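Local coordinates for Lin0012 protein (Listeria innocua, PDB 3K17), which probably phosphorylates phosphomevalonate with ATP, a step of the mevalonate pathway to isopentenyl diphosphate, as a member of the GHMP kinase family, at residues A79-I84 / V125-A130; S119-T124 / L150-V155. All blocks are in the same frame, centred on the assembly; numbering follows the deposited sequence.

Interaction 1 of 2, residues A79-I84 / V125-A130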
loop_
_atom_site.group_PDB
_atom_site.type_symbol
_atom_site.label_atom_id
_atom_site.label_comp_id
_atom_site.label_asym_id
_atom_site.label_seq_id
_atom_site.Cartn_x
_atom_site.Cartn_y
_atom_site.Cartn_z
ATOM N N ALA A 79 6.949 -15.965 -19.637
ATOM C CA ALA A 79 6.379 -16.648 -18.481
ATOM C C ALA A 79 4.955 -17.064 -18.816
ATOM O O ALA A 79 4.519 -18.153 -18.460
ATOM C CB ALA A 79 6.374 -15.736 -17.256
ATOM N N GLU A 80 4.228 -16.186 -19.496
ATOM C CA GLU A 80 2.848 -16.487 -19.855
ATOM C C GLU A 80 2.782 -17.675 -20.818
ATOM O O GLU A 80 1.909 -18.530 -20.694
ATOM C CB GLU A 80 2.192 -15.264 -20.497
ATOM C CG GLU A 80 0.733 -15.450 -20.848
ATOM C CD GLU A 80 -0.183 -15.369 -19.641
ATOM O OE1 GLU A 80 0.308 -15.056 -18.538
ATOM O OE2 GLU A 80 -1.399 -15.609 -19.796
ATOM N N ALA A 81 3.699 -17.712 -21.783
ATOM C CA ALA A 81 3.736 -18.806 -22.752
ATOM C C ALA A 81 4.020 -20.120 -22.026
ATOM O O ALA A 81 3.430 -21.143 -22.333
ATOM C CB ALA A 81 4.795 -18.541 -23.801
ATOM N N ILE A 82 4.926 -20.079 -21.050
ATOM C CA ILE A 82 5.267 -21.264 -20.271
ATOM C C ILE A 82 4.066 -21.719 -19.433
ATOM O O ILE A 82 3.783 -22.916 -19.321
ATOM C CB ILE A 82 6.474 -20.970 -19.330
ATOM C CG1 ILE A 82 7.753 -20.869 -20.158
ATOM C CG2 ILE A 82 6.599 -22.052 -18.261
ATOM C CD1 ILE A 82 8.963 -20.385 -19.370
ATOM N N ASN A 83 3.355 -20.759 -18.852
ATOM C CA ASN A 83 2.198 -21.073 -18.020
ATOM C C ASN A 83 1.052 -21.681 -18.832
ATOM O O ASN A 83 0.455 -22.683 -18.434
ATOM C CB ASN A 83 1.736 -19.811 -17.278
ATOM C CG ASN A 83 2.719 -19.389 -16.180
ATOM O OD1 ASN A 83 2.870 -18.196 -15.867
ATOM N ND2 ASN A 83 3.389 -20.370 -15.592
ATOM N N ILE A 84 0.743 -21.085 -19.976
ATOM C CA ILE A 84 -0.332 -21.614 -20.795
ATOM C C ILE A 84 0.060 -22.977 -21.383
ATOM O O ILE A 84 -0.776 -23.866 -21.496
ATOM C CB ILE A 84 -0.704 -20.639 -21.932
ATOM C CG1 ILE A 84 -2.019 -21.074 -22.576
ATOM C CG2 ILE A 84 0.406 -20.604 -22.974
ATOM C CD1 ILE A 84 -2.518 -20.115 -23.643
ATOM N N VAL A 125 6.353 -17.595 -29.511
ATOM C CA VAL A 125 6.314 -18.740 -30.427
ATOM C C VAL A 125 7.461 -19.718 -30.162
ATOM O O VAL A 125 7.283 -20.929 -30.287
ATOM C CB VAL A 125 6.346 -18.258 -31.908
ATOM C CG1 VAL A 125 6.572 -19.432 -32.866
ATOM C CG2 VAL A 125 5.018 -17.574 -32.245
ATOM N N ALA A 126 8.630 -19.203 -29.780
ATOM C CA ALA A 126 9.774 -20.058 -29.493
ATOM C C ALA A 126 9.483 -20.937 -28.272
ATOM O O ALA A 126 9.788 -22.137 -28.267
ATOM C CB ALA A 126 11.035 -19.208 -29.254
ATOM N N VAL A 127 8.890 -20.342 -27.239
ATOM C CA VAL A 127 8.559 -21.094 -26.039
ATOM C C VAL A 127 7.523 -22.184 -26.353
ATOM O O VAL A 127 7.697 -23.348 -25.970
ATOM C CB VAL A 127 8.005 -20.156 -24.931
ATOM C CG1 VAL A 127 7.390 -20.978 -23.788
ATOM C CG2 VAL A 127 9.141 -19.265 -24.397
ATOM N N ILE A 128 6.455 -21.815 -27.054
ATOM C CA ILE A 128 5.413 -22.790 -27.374
ATOM C C ILE A 128 5.993 -23.934 -28.205
ATOM O O ILE A 128 5.763 -25.106 -27.903
ATOM C CB ILE A 128 4.233 -22.132 -28.133
ATOM C CG1 ILE A 128 3.554 -21.078 -27.237
ATOM C CG2 ILE A 128 3.225 -23.209 -28.591
ATOM C CD1 ILE A 128 3.028 -21.609 -25.913
ATOM N N ASN A 129 6.750 -23.599 -29.246
ATOM C CA ASN A 129 7.346 -24.633 -30.082
ATOM C C ASN A 129 8.310 -25.516 -29.322
ATOM O O ASN A 129 8.302 -26.736 -29.497
ATOM C CB ASN A 129 8.061 -24.033 -31.285
ATOM C CG ASN A 129 7.158 -23.932 -32.489
ATOM O OD1 ASN A 129 6.217 -24.702 -32.626
ATOM N ND2 ASN A 129 7.449 -22.996 -33.378
ATOM N N ALA A 130 9.139 -24.909 -28.479
ATOM C CA ALA A 130 10.102 -25.678 -27.700
ATOM C C ALA A 130 9.437 -26.659 -26.732
ATOM O O ALA A 130 9.866 -27.800 -26.619
ATOM C CB ALA A 130 11.028 -24.739 -26.929
#
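V127 of helix 119-135 and A81 of helix 76-91 meet where two helices of the GHMP kinase N-terminal domain pack side by side. The short segments run almost parallel, crossing at -28° with axes 8.8 Å apart, and A81, whose side chain is a single methyl, sits with V127 at the closest pair of CA atoms. V127 points toward helix 76-91, and its contacts begin at the root: its CB already lies 3.8 Å from CB of A81. CG1, held opposite the backbone N (chi1 168°), then touches both CB of A81 and CG1 of I82, each 3.6 Å from V127 CG1. The I82 and V127 side chains meet there at about a right angle. No hydrogen bond links the segments, and every touching residue is buried. W62 and L68 pack on I82 from nearby loops, while L41 of strand 37-45 packs on V127 from the sheet. I84 also packs against A188 of the second subunit. On the next residue, I128, the fold at chi2 (-58°) turns the chain tip toward helix 76-91. That terminal methyl, I128 CD1, lies 4.1 Å from I84 CG2 and 3.6 Å from A81 O, a van der Waals contact with a backbone carbonyl.

Interaction 2 of 2, residues S119-T124 / L150-V155; sequences SSAAAT and LSHLVV
T124 OG1 is gripped on two fronts, by its own helix and by a water that leads across to S151. The water donates to T124 OG1 over 2.9 Å and lies 2.6 Å from S151 OG, bridging the two helices. T124 OG1 in turn donates to the carbonyl oxygen S120 O at 2.8 Å. T124 N reaches the same oxygen from the opposite face of the carbonyl plane, so two bonds hold S120 O. The T124 methyl CG2 meets S151 OG at 4.0 Å. Direct bonding between the segments comes from H152, whose NE2 pairs with S120 OG at 2.7 Å; the proton may sit on either atom. With CG opposite the backbone N (chi1 -164°), the imidazole extends across the gap and presents its edge to helix 119-135. S120 OG and T124 OG1 both lie near the ring plane, T124 OG1 being 3.8 Å from H152 CD2, and the NE2 bond should limit rotation of the ring. S119 and S120 end the GLGSS motif, which in GHMP kinases belongs to the ATP phosphate-binding loop; they lie in the first turn of helix 119-135, where the H152 bond falls. The segments run roughly antiparallel, at 143°. F77 of helix 76-91 stacks on the H152 ring, D163 and I164 of helix 162-169 pack against it, and helix 180-187 lies against L150, L153 and V154.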
loop_
_atom_site.group_PDB
_atom_site.type_symbol
_atom_site.label_atom_id
_atom_site.label_comp_id
_atom_site.label_asym_id
_atom_site.label_seq_id
_atom_site.Cartn_x
_atom_site.Cartn_y
_atom_site.Cartn_z
ATOM N N SER A 119 9.715 -8.944 -31.638
ATOM C CA SER A 119 10.409 -9.604 -30.542
ATOM C C SER A 119 9.509 -10.376 -29.588
ATOM O O SER A 119 9.801 -11.518 -29.270
ATOM C CB SER A 119 11.246 -8.585 -29.758
ATOM O OG SER A 119 12.301 -8.088 -30.563
ATOM N N SER A 120 8.414 -9.770 -29.137
ATOM C CA SER A 120 7.528 -10.447 -28.191
ATOM C C SER A 120 6.824 -11.664 -28.798
ATOM O O SER A 120 6.704 -12.707 -28.156
ATOM C CB SER A 120 6.492 -9.461 -27.610
ATOM O OG SER A 120 5.623 -8.930 -28.611
ATOM N N ALA A 121 6.364 -11.537 -30.034
ATOM C CA ALA A 121 5.692 -12.654 -30.693
ATOM C C ALA A 121 6.679 -13.802 -30.921
ATOM O O ALA A 121 6.380 -14.960 -30.627
ATOM C CB ALA A 121 5.114 -12.198 -32.019
ATOM N N ALA A 122 7.862 -13.475 -31.434
ATOM C CA ALA A 122 8.863 -14.500 -31.716
ATOM C C ALA A 122 9.265 -15.279 -30.472
ATOM O O ALA A 122 9.447 -16.503 -30.516
ATOM C CB ALA A 122 10.085 -13.873 -32.366
ATOM N N ALA A 123 9.403 -14.576 -29.354
ATOM C CA ALA A 123 9.779 -15.232 -28.109
ATOM C C ALA A 123 8.651 -16.159 -27.667
ATOM O O ALA A 123 8.882 -17.300 -27.250
ATOM C CB ALA A 123 10.062 -14.178 -27.025
ATOM N N THR A 124 7.425 -15.658 -27.744
ATOM C CA THR A 124 6.265 -16.450 -27.365
ATOM C C THR A 124 6.213 -17.744 -28.203
ATOM O O THR A 124 6.054 -18.847 -27.672
ATOM C CB THR A 124 4.971 -15.650 -27.589
ATOM O OG1 THR A 124 4.996 -14.471 -26.779
ATOM C CG2 THR A 124 3.751 -16.481 -27.212
ATOM N N LEU A 150 -3.276 -16.752 -27.614
ATOM C CA LEU A 150 -3.949 -16.469 -26.346
ATOM C C LEU A 150 -2.936 -15.862 -25.383
ATOM O O LEU A 150 -3.221 -14.882 -24.707
ATOM C CB LEU A 150 -4.512 -17.746 -25.721
ATOM C CG LEU A 150 -5.763 -18.369 -26.347
ATOM C CD1 LEU A 150 -6.145 -19.642 -25.603
ATOM C CD2 LEU A 150 -6.905 -17.363 -26.288
ATOM N N SER A 151 -1.754 -16.465 -25.322
ATOM C CA SER A 151 -0.693 -15.992 -24.439
ATOM C C SER A 151 -0.351 -14.535 -24.726
ATOM O O SER A 151 -0.403 -13.681 -23.839
ATOM C CB SER A 151 0.569 -16.848 -24.618
ATOM O OG SER A 151 1.632 -16.394 -23.786
ATOM N N HIS A 152 -0.016 -14.260 -25.979
ATOM C CA HIS A 152 0.386 -12.929 -26.391
ATOM C C HIS A 152 -0.693 -11.855 -26.273
ATOM O O HIS A 152 -0.396 -10.726 -25.892
ATOM C CB HIS A 152 0.927 -12.976 -27.825
ATOM C CG HIS A 152 1.704 -11.758 -28.219
ATOM N ND1 HIS A 152 1.102 -10.590 -28.637
ATOM C CD2 HIS A 152 3.038 -11.522 -28.241
ATOM C CE1 HIS A 152 2.032 -9.687 -28.902
ATOM N NE2 HIS A 152 3.215 -10.227 -28.668
ATOM N N LEU A 153 -1.941 -12.194 -26.573
ATOM C CA LEU A 153 -2.989 -11.186 -26.501
ATOM C C LEU A 153 -3.308 -10.741 -25.070
ATOM O O LEU A 153 -3.530 -9.559 -24.836
ATOM C CB LEU A 153 -4.251 -11.663 -27.233
ATOM C CG LEU A 153 -5.299 -12.579 -26.612
ATOM C CD1 LEU A 153 -6.157 -11.790 -25.628
ATOM C CD2 LEU A 153 -6.182 -13.147 -27.735
ATOM N N VAL A 154 -3.319 -11.649 -24.099
ATOM C CA VAL A 154 -3.602 -11.174 -22.747
ATOM C C VAL A 154 -2.415 -10.390 -22.169
ATOM O O VAL A 154 -2.600 -9.530 -21.310
ATOM C CB VAL A 154 -4.011 -12.324 -21.783
ATOM C CG1 VAL A 154 -5.274 -13.012 -22.318
ATOM C CG2 VAL A 154 -2.879 -13.313 -21.611
ATOM N N VAL A 155 -1.197 -10.662 -22.637
ATOM C CA VAL A 155 -0.050 -9.907 -22.121
ATOM C C VAL A 155 0.030 -8.542 -22.813
ATOM O O VAL A 155 0.165 -7.507 -22.163
ATOM C CB VAL A 155 1.281 -10.651 -22.329
ATOM C CG1 VAL A 155 2.444 -9.756 -21.896
ATOM C CG2 VAL A 155 1.284 -11.936 -21.514
HETATM O O HOH W 1 3.261 -14.475 -24.512
#

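In the fold
Interactions 1 and 2 use successive parts of helix 119-135, which meets helix 76-91 through residues 125-130 and helix 141-156 through residues 119-124. Their centres are 9 Å apart, and the outer two helices also touch each other, so the three pack mutually: S151 OG lies 3.2 Å from A81 N, and E80 CB lies 3.6 Å from V155 CG2. The character changes along the shared helix. Interaction 2 is polar and water-bridged beside the GLGSS loop, the probable site of ATP phosphate binding in this family, whereas interaction 1, one to two turns further on, joins apolar side chains with no hydrogen bond across it. E80, between the contacts, also packs on H185 of the second subunit.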